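Local structure of mRNA export factor MEX67 (Candida albicans, 1Q40) at residues L178-I190 against V199-S211. The protein probably mediates export of mRNA from the nucleus, through an NTF2-like domain that pairs with a second protein chain. Numbering follows the deposited sequence.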
ATOM      1  N   LEU B 178       1.860  -7.158  23.510  1.00 33.37           N
ATOM      2  CA  LEU B 178       0.799  -6.604  22.690  1.00 32.92           C
ATOM      3  C   LEU B 178       1.034  -5.101  22.633  1.00 32.89           C
ATOM      4  O   LEU B 178       1.456  -4.506  23.613  1.00 33.75           O
ATOM      5  CB  LEU B 178      -0.576  -6.926  23.285  1.00 33.37           C
ATOM      6  CG  LEU B 178      -0.918  -8.407  23.498  1.00 33.29           C
ATOM      7  CD1 LEU B 178      -2.160  -8.536  24.355  1.00 35.62           C
ATOM      8  CD2 LEU B 178      -1.102  -9.154  22.196  1.00 32.73           C
ATOM      9  N   SER B 179       0.780  -4.505  21.475  1.00 31.84           N
ATOM     10  CA  SER B 179       0.934  -3.068  21.268  1.00 32.02           C
ATOM     11  C   SER B 179       0.075  -2.593  20.098  1.00 31.26           C
ATOM     12  O   SER B 179      -0.390  -3.391  19.278  1.00 30.69           O
ATOM     13  CB  SER B 179       2.405  -2.707  20.987  1.00 31.72           C
ATOM     14  OG  SER B 179       2.776  -3.023  19.636  1.00 32.53           O
ATOM     15  N   LYS B 180      -0.107  -1.281  20.020  1.00 30.97           N
ATOM     16  CA  LYS B 180      -0.777  -0.659  18.899  1.00 30.82           C
ATOM     17  C   LYS B 180       0.034  -0.908  17.638  1.00 29.07           C
ATOM     18  O   LYS B 180       1.249  -1.013  17.697  1.00 28.01           O
ATOM     19  CB  LYS B 180      -0.918   0.854  19.104  1.00 31.69           C
ATOM     20  CG  LYS B 180      -1.800   1.236  20.271  1.00 35.70           C
ATOM     21  CD  LYS B 180      -1.856   2.745  20.438  1.00 39.50           C
ATOM     22  CE  LYS B 180      -3.103   3.341  19.798  1.00 42.28           C
ATOM     23  NZ  LYS B 180      -3.972   4.016  20.796  1.00 44.63           N
ATOM     24  N   LYS B 181      -0.657  -1.028  16.509  1.00 27.99           N
ATOM     25  CA  LYS B 181      -0.016  -1.051  15.196  1.00 26.78           C
ATOM     26  C   LYS B 181      -0.768  -0.108  14.249  1.00 26.42           C
ATOM     27  O   LYS B 181      -1.938   0.165  14.441  1.00 25.93           O
ATOM     28  CB  LYS B 181      -0.032  -2.463  14.608  1.00 26.28           C
ATOM     29  CG  LYS B 181       0.540  -3.562  15.511  1.00 26.67           C
ATOM     30  CD  LYS B 181       2.053  -3.526  15.573  1.00 25.90           C
ATOM     31  CE  LYS B 181       2.612  -4.809  16.186  1.00 25.50           C
ATOM     32  NZ  LYS B 181       2.058  -5.070  17.545  1.00 27.84           N
ATOM     33  N   SER B 182      -0.082   0.401  13.235  1.00 25.63           N
ATOM     34  CA  SER B 182      -0.771   1.059  12.129  1.00 25.67           C
ATOM     35  C   SER B 182      -0.882   0.049  11.001  1.00 24.98           C
ATOM     36  O   SER B 182      -0.211  -0.989  11.015  1.00 24.78           O
ATOM     37  CB  SER B 182      -0.052   2.330  11.688  1.00 25.92           C
ATOM     38  OG  SER B 182      -0.275   3.360  12.633  1.00 26.34           O
ATOM     39  N   PHE B 183      -1.767   0.324  10.054  1.00 25.27           N
ATOM     40  CA  PHE B 183      -2.050  -0.623   8.987  1.00 24.74           C
ATOM     41  C   PHE B 183      -2.754   0.009   7.794  1.00 25.43           C
ATOM     42  O   PHE B 183      -3.330   1.106   7.876  1.00 24.69           O
ATOM     43  CB  PHE B 183      -2.945  -1.752   9.517  1.00 25.02           C
ATOM     44  CG  PHE B 183      -4.390  -1.358   9.636  1.00 24.91           C
ATOM     45  CD1 PHE B 183      -5.279  -1.607   8.589  1.00 25.41           C
ATOM     46  CD2 PHE B 183      -4.850  -0.703  10.766  1.00 25.97           C
ATOM     47  CE1 PHE B 183      -6.612  -1.212   8.671  1.00 26.90           C
ATOM     48  CE2 PHE B 183      -6.196  -0.307  10.871  1.00 26.89           C
ATOM     49  CZ  PHE B 183      -7.078  -0.567   9.829  1.00 27.33           C
ATOM     50  N   ASP B 184      -2.706  -0.737   6.691  1.00 25.73           N
ATOM     51  CA  ASP B 184      -3.486  -0.480   5.491  1.00 26.34           C
ATOM     52  C   ASP B 184      -4.079  -1.807   5.027  1.00 26.05           C
ATOM     53  O   ASP B 184      -3.414  -2.829   5.070  1.00 25.48           O
ATOM     54  CB  ASP B 184      -2.597   0.105   4.405  1.00 26.57           C
ATOM     55  CG  ASP B 184      -1.614   1.140   4.947  1.00 28.26           C
ATOM     56  OD1 ASP B 184      -1.975   2.351   4.968  1.00 28.47           O
ATOM     57  OD2 ASP B 184      -0.468   0.819   5.370  1.00 28.97           O
ATOM     58  N   ARG B 185      -5.324  -1.790   4.577  1.00 26.34           N
ATOM     59  CA  ARG B 185      -5.992  -2.997   4.146  1.00 26.40           C
ATOM     60  C   ARG B 185      -6.812  -2.731   2.883  1.00 27.19           C
ATOM     61  O   ARG B 185      -7.609  -1.797   2.850  1.00 28.13           O
ATOM     62  CB  ARG B 185      -6.901  -3.511   5.255  1.00 26.75           C
ATOM     63  CG  ARG B 185      -7.320  -4.959   5.070  1.00 27.59           C
ATOM     64  CD  ARG B 185      -7.972  -5.576   6.306  1.00 27.73           C
ATOM     65  NE  ARG B 185      -8.203  -6.999   6.097  1.00 29.26           N
ATOM     66  CZ  ARG B 185      -8.530  -7.868   7.044  1.00 29.26           C
ATOM     67  NH1 ARG B 185      -8.726  -9.138   6.724  1.00 31.21           N
ATOM     68  NH2 ARG B 185      -8.655  -7.490   8.301  1.00 29.46           N
ATOM     69  N   THR B 186      -6.625  -3.579   1.877  1.00 27.25           N
ATOM     70  CA  THR B 186      -7.262  -3.448   0.568  1.00 28.41           C
ATOM     71  C   THR B 186      -8.149  -4.654   0.282  1.00 29.01           C
ATOM     72  O   THR B 186      -7.700  -5.794   0.357  1.00 27.10           O
ATOM     73  CB  THR B 186      -6.180  -3.321  -0.527  1.00 27.83           C
ATOM     74  OG1 THR B 186      -5.458  -2.106  -0.342  1.00 29.00           O
ATOM     75  CG2 THR B 186      -6.792  -3.167  -1.923  1.00 29.66           C
ATOM     76  N   PHE B 187      -9.409  -4.380  -0.044  1.00 31.12           N
ATOM     77  CA  PHE B 187     -10.387  -5.381  -0.433  1.00 33.45           C
ATOM     78  C   PHE B 187     -10.770  -5.165  -1.911  1.00 35.82           C
ATOM     79  O   PHE B 187     -11.001  -4.034  -2.328  1.00 35.57           O
ATOM     80  CB  PHE B 187     -11.664  -5.236   0.403  1.00 34.26           C
ATOM     81  CG  PHE B 187     -11.462  -5.351   1.896  1.00 33.54           C
ATOM     82  CD1 PHE B 187     -11.596  -6.573   2.534  1.00 33.56           C
ATOM     83  CD2 PHE B 187     -11.197  -4.225   2.665  1.00 34.08           C
ATOM     84  CE1 PHE B 187     -11.446  -6.685   3.912  1.00 32.95           C
ATOM     85  CE2 PHE B 187     -11.039  -4.318   4.046  1.00 34.12           C
ATOM     86  CZ  PHE B 187     -11.173  -5.553   4.670  1.00 34.70           C
ATOM     87  N   VAL B 188     -10.837  -6.235  -2.697  1.00 38.29           N
ATOM     88  CA  VAL B 188     -11.573  -6.212  -3.960  1.00 41.30           C
ATOM     89  C   VAL B 188     -12.890  -6.930  -3.686  1.00 44.36           C
ATOM     90  O   VAL B 188     -12.889  -8.114  -3.361  1.00 44.15           O
ATOM     91  CB  VAL B 188     -10.815  -6.923  -5.097  1.00 41.32           C
ATOM     92  CG1 VAL B 188     -11.632  -6.907  -6.390  1.00 42.57           C
ATOM     93  CG2 VAL B 188      -9.465  -6.281  -5.319  1.00 40.21           C
ATOM     94  N   VAL B 189     -14.002  -6.207  -3.784  1.00 48.08           N
ATOM     95  CA  VAL B 189     -15.329  -6.751  -3.495  1.00 51.76           C
ATOM     96  C   VAL B 189     -16.138  -6.873  -4.794  1.00 55.35           C
ATOM     97  O   VAL B 189     -16.188  -5.935  -5.586  1.00 55.47           O
ATOM     98  CB  VAL B 189     -16.085  -5.862  -2.482  1.00 52.40           C
ATOM     99  CG1 VAL B 189     -17.368  -6.547  -2.004  1.00 53.95           C
ATOM    100  CG2 VAL B 189     -15.183  -5.512  -1.292  1.00 51.28           C
ATOM    101  N   ILE B 190     -16.765  -8.030  -5.000  1.00 58.95           N
ATOM    102  CA  ILE B 190     -17.525  -8.315  -6.220  1.00 62.83           C
ATOM    103  C   ILE B 190     -18.973  -8.752  -5.907  1.00 65.60           C
ATOM    104  O   ILE B 190     -19.276  -9.119  -4.775  1.00 65.24           O
ATOM    105  CB  ILE B 190     -16.784  -9.380  -7.077  1.00 63.18           C
ATOM    106  CG1 ILE B 190     -16.660 -10.713  -6.331  1.00 64.52           C
ATOM    107  CG2 ILE B 190     -15.398  -8.878  -7.473  1.00 62.46           C
ATOM    108  CD1 ILE B 190     -16.085 -11.847  -7.173  1.00 66.17           C
ATOM    109  N   VAL B 199     -15.609 -11.011  -1.096  1.00 45.87           N
ATOM    110  CA  VAL B 199     -14.235 -10.519  -1.102  1.00 42.48           C
ATOM    111  C   VAL B 199     -13.381 -11.459  -1.949  1.00 40.38           C
ATOM    112  O   VAL B 199     -13.110 -12.598  -1.561  1.00 39.37           O
ATOM    113  CB  VAL B 199     -13.654 -10.399   0.334  1.00 41.70           C
ATOM    114  CG1 VAL B 199     -12.220  -9.880   0.305  1.00 40.49           C
ATOM    115  CG2 VAL B 199     -14.530  -9.485   1.197  1.00 42.08           C
ATOM    116  N   ALA B 200     -12.988 -10.975  -3.127  1.00 38.52           N
ATOM    117  CA  ALA B 200     -12.126 -11.709  -4.047  1.00 37.17           C
ATOM    118  C   ALA B 200     -10.665 -11.704  -3.599  1.00 34.96           C
ATOM    119  O   ALA B 200      -9.958 -12.688  -3.783  1.00 34.20           O
ATOM    120  CB  ALA B 200     -12.225 -11.115  -5.443  1.00 37.82           C
ATOM    121  N   SER B 201     -10.230 -10.570  -3.061  1.00 33.27           N
ATOM    122  CA  SER B 201      -8.838 -10.334  -2.662  1.00 31.55           C
ATOM    123  C   SER B 201      -8.820  -9.451  -1.424  1.00 30.21           C
ATOM    124  O   SER B 201      -9.625  -8.536  -1.298  1.00 30.50           O
ATOM    125  CB  SER B 201      -8.045  -9.663  -3.796  1.00 31.53           C
ATOM    126  OG  SER B 201      -6.767  -9.218  -3.347  1.00 30.56           O
ATOM    127  N   ASP B 202      -7.873  -9.717  -0.528  1.00 29.20           N
ATOM    128  CA  ASP B 202      -7.792  -9.064   0.769  1.00 28.20           C
ATOM    129  C   ASP B 202      -6.314  -9.052   1.175  1.00 27.53           C
ATOM    130  O   ASP B 202      -5.745 -10.117   1.412  1.00 26.14           O
ATOM    131  CB  ASP B 202      -8.630  -9.872   1.745  1.00 29.26           C
ATOM    132  CG  ASP B 202      -8.742  -9.253   3.119  1.00 29.53           C
ATOM    133  OD1 ASP B 202      -8.014  -8.293   3.450  1.00 28.32           O
ATOM    134  OD2 ASP B 202      -9.549  -9.706   3.961  1.00 32.44           O
ATOM    135  N   THR B 203      -5.696  -7.862   1.215  1.00 26.93           N
ATOM    136  CA  THR B 203      -4.296  -7.712   1.621  1.00 26.97           C
ATOM    137  C   THR B 203      -4.195  -6.769   2.815  1.00 26.35           C
ATOM    138  O   THR B 203      -4.682  -5.640   2.757  1.00 26.35           O
ATOM    139  CB  THR B 203      -3.392  -7.195   0.458  1.00 27.09           C
ATOM    140  OG1 THR B 203      -3.967  -6.042  -0.182  1.00 27.93           O
ATOM    141  CG2 THR B 203      -3.325  -8.196  -0.654  1.00 29.29           C
ATOM    142  N   LEU B 204      -3.548  -7.242   3.881  1.00 25.24           N
ATOM    143  CA  LEU B 204      -3.382  -6.496   5.115  1.00 24.98           C
ATOM    144  C   LEU B 204      -1.903  -6.196   5.276  1.00 24.35           C
ATOM    145  O   LEU B 204      -1.089  -7.110   5.244  1.00 23.57           O
ATOM    146  CB  LEU B 204      -3.844  -7.340   6.306  1.00 25.21           C
ATOM    147  CG  LEU B 204      -3.629  -6.787   7.721  1.00 25.07           C
ATOM    148  CD1 LEU B 204      -4.257  -5.412   7.905  1.00 26.53           C
ATOM    149  CD2 LEU B 204      -4.189  -7.748   8.739  1.00 25.15           C
ATOM    150  N   LEU B 205      -1.569  -4.917   5.451  1.00 23.82           N
ATOM    151  CA  LEU B 205      -0.211  -4.481   5.712  1.00 23.34           C
ATOM    152  C   LEU B 205      -0.119  -3.968   7.149  1.00 22.92           C
ATOM    153  O   LEU B 205      -0.900  -3.108   7.552  1.00 22.79           O
ATOM    154  CB  LEU B 205       0.208  -3.386   4.731  1.00 23.77           C
ATOM    155  CG  LEU B 205       1.706  -3.007   4.781  1.00 25.55           C
ATOM    156  CD1 LEU B 205       2.207  -2.644   3.414  1.00 28.29           C
ATOM    157  CD2 LEU B 205       1.985  -1.832   5.725  1.00 25.39           C
ATOM    158  N   ILE B 206       0.850  -4.498   7.894  1.00 22.34           N
ATOM    159  CA  ILE B 206       1.080  -4.178   9.307  1.00 21.91           C
ATOM    160  C   ILE B 206       2.404  -3.429   9.432  1.00 21.39           C
ATOM    161  O   ILE B 206       3.416  -3.854   8.871  1.00 20.93           O
ATOM    162  CB  ILE B 206       1.132  -5.487  10.126  1.00 22.39           C
ATOM    163  CG1 ILE B 206      -0.187  -6.271   9.991  1.00 22.48           C
ATOM    164  CG2 ILE B 206       1.451  -5.209  11.598  1.00 22.79           C
ATOM    165  CD1 ILE B 206      -1.411  -5.565  10.599  1.00 23.91           C
ATOM    166  N   ARG B 207       2.386  -2.314  10.161  1.00 21.71           N
ATOM    167  CA  ARG B 207       3.528  -1.417  10.303  1.00 21.59           C
ATOM    168  C   ARG B 207       3.520  -0.711  11.683  1.00 22.56           C
ATOM    169  O   ARG B 207       2.529  -0.793  12.439  1.00 22.81           O
ATOM    170  CB  ARG B 207       3.568  -0.408   9.140  1.00 21.44           C
ATOM    171  CG  ARG B 207       2.269   0.354   8.904  1.00 21.85           C
ATOM    172  CD  ARG B 207       2.285   1.262   7.688  1.00 22.61           C
ATOM    173  NE  ARG B 207       0.988   1.886   7.448  1.00 23.41           N
ATOM    174  CZ  ARG B 207       0.604   3.053   7.962  1.00 26.46           C
ATOM    175  NH1 ARG B 207      -0.601   3.528   7.673  1.00 27.77           N
ATOM    176  NH2 ARG B 207       1.404   3.744   8.770  1.00 26.68           N
ATOM    177  N   PRO B 208       4.636  -0.077  12.051  1.00 22.86           N
ATOM    178  CA  PRO B 208       4.712   0.587  13.356  1.00 23.82           C
ATOM    179  C   PRO B 208       3.613   1.643  13.516  1.00 25.24           C
ATOM    180  O   PRO B 208       3.244   2.335  12.560  1.00 25.66           O
ATOM    181  CB  PRO B 208       6.104   1.217  13.354  1.00 23.69           C
ATOM    182  CG  PRO B 208       6.895   0.369  12.391  1.00 23.30           C
ATOM    183  CD  PRO B 208       5.908   0.034  11.310  1.00 22.20           C
ATOM    184  N   TYR B 209       3.063   1.715  14.715  1.00 26.50           N
ATOM    185  CA  TYR B 209       2.061   2.712  15.050  1.00 28.16           C
ATOM    186  C   TYR B 209       2.630   4.107  14.885  1.00 29.62           C
ATOM    187  O   TYR B 209       3.769   4.380  15.298  1.00 29.39           O
ATOM    188  CB  TYR B 209       1.614   2.531  16.492  1.00 28.68           C
ATOM    189  CG  TYR B 209       0.687   3.616  16.980  1.00 30.52           C
ATOM    190  CD1 TYR B 209      -0.524   3.862  16.338  1.00 31.38           C
ATOM    191  CD2 TYR B 209       1.030   4.407  18.076  1.00 33.32           C
ATOM    192  CE1 TYR B 209      -1.381   4.861  16.788  1.00 34.51           C
ATOM    193  CE2 TYR B 209       0.178   5.410  18.537  1.00 35.66           C
ATOM    194  CZ  TYR B 209      -1.024   5.631  17.886  1.00 36.37           C
ATOM    195  OH  TYR B 209      -1.875   6.613  18.335  1.00 39.05           O
ATOM    196  N   THR B 210       1.845   4.973  14.249  1.00 30.94           N
ATOM    197  CA  THR B 210       2.170   6.374  14.164  1.00 32.79           C
ATOM    198  C   THR B 210       0.981   7.177  14.672  1.00 34.77           C
ATOM    199  O   THR B 210      -0.124   7.085  14.133  1.00 34.54           O
ATOM    200  CB  THR B 210       2.600   6.789  12.735  1.00 32.72           C
ATOM    201  OG1 THR B 210       3.083   8.134  12.771  1.00 33.47           O
ATOM    202  CG2 THR B 210       1.429   6.808  11.734  1.00 32.75           C
ATOM    203  N   SER B 211       1.221   7.933  15.742  1.00 36.56           N
ATOM    204  CA  SER B 211       0.197   8.793  16.338  1.00 39.05           C
ATOM    205  C   SER B 211       0.031  10.084  15.544  1.00 40.36           C
ATOM    206  O   SER B 211      -0.928  10.823  15.750  1.00 41.36           O
ATOM    207  CB  SER B 211       0.533   9.096  17.800  1.00 39.76           C
ATOM    208  OG  SER B 211       1.782   9.756  17.923  1.00 40.78           O
TER
HETATM  209  O   HOH W   1       4.243   0.256  16.919  1.00 31.84           O
HETATM  210  O   HOH W   2      -1.787   5.914  11.745  1.00 39.30           O
HETATM  211  O   HOH W   3      -6.513  -6.818  -2.244  1.00 33.25           O
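Lys180 lies along Tyr209, its CD 3.9 Å from the ring centroid in a CH-pi contact, and the backbone N of Ser211 sits over the other face of that ring. The guanidinium of Arg207 carries the CB of Ser182 over one face, 3.5 Å above its plane, and takes the Asp184 carboxylate at its edge; Arg185 receives Asp202 edge-on in the same manner, with a methyl of Leu204 over one face. Both salt bridges span the antiparallel beta hairpin of strands 181-190 and 198-208 in the curved sheet of an NTF2-like domain, and they lie on opposite faces of it. On the face of Asp184 and Arg207, Arg207 NE reaches Asp184 OD2 at 2.8 Å and Arg207 NH1 reaches Asp184 OD1 at a longer 3.3 Å, the two planes turned 22° apart, while His139 ND1 holds Asp184 OD1 as well. On the other face, Arg185 stretches out from a CG anti to its own N (chi1 -163°), which carries Arg185 NE to Asp202 OD1 at 3.0 Å, in the guanidinium plane and on the syn lone pair; NH1 binds OD2. Tyr39 OH gives OD2 another partner, and Trp28 makes a cation-pi contact with Arg185. Beside this pair Phe187 lies alongside Asp202 and meets Val199 CG1 at its ring edge. The Thr186, Ser201 and Thr203 hydroxyls, on the face of Asp184, bond to polar side chains of the partner protein's chain, so this face belongs to the heterodimer interface. Paired backbone bonds join Ser182 to Arg207, Asp184 to Leu205 and Thr186 to Thr203; a beta bulge follows, where Val188 O takes Ala200 N and Val188 N gives to Ser201 O. At the opposite end, Thr210 N donates to Ser182 OG at 3.1 Å, and a water links that hydroxyl to Thr210 O.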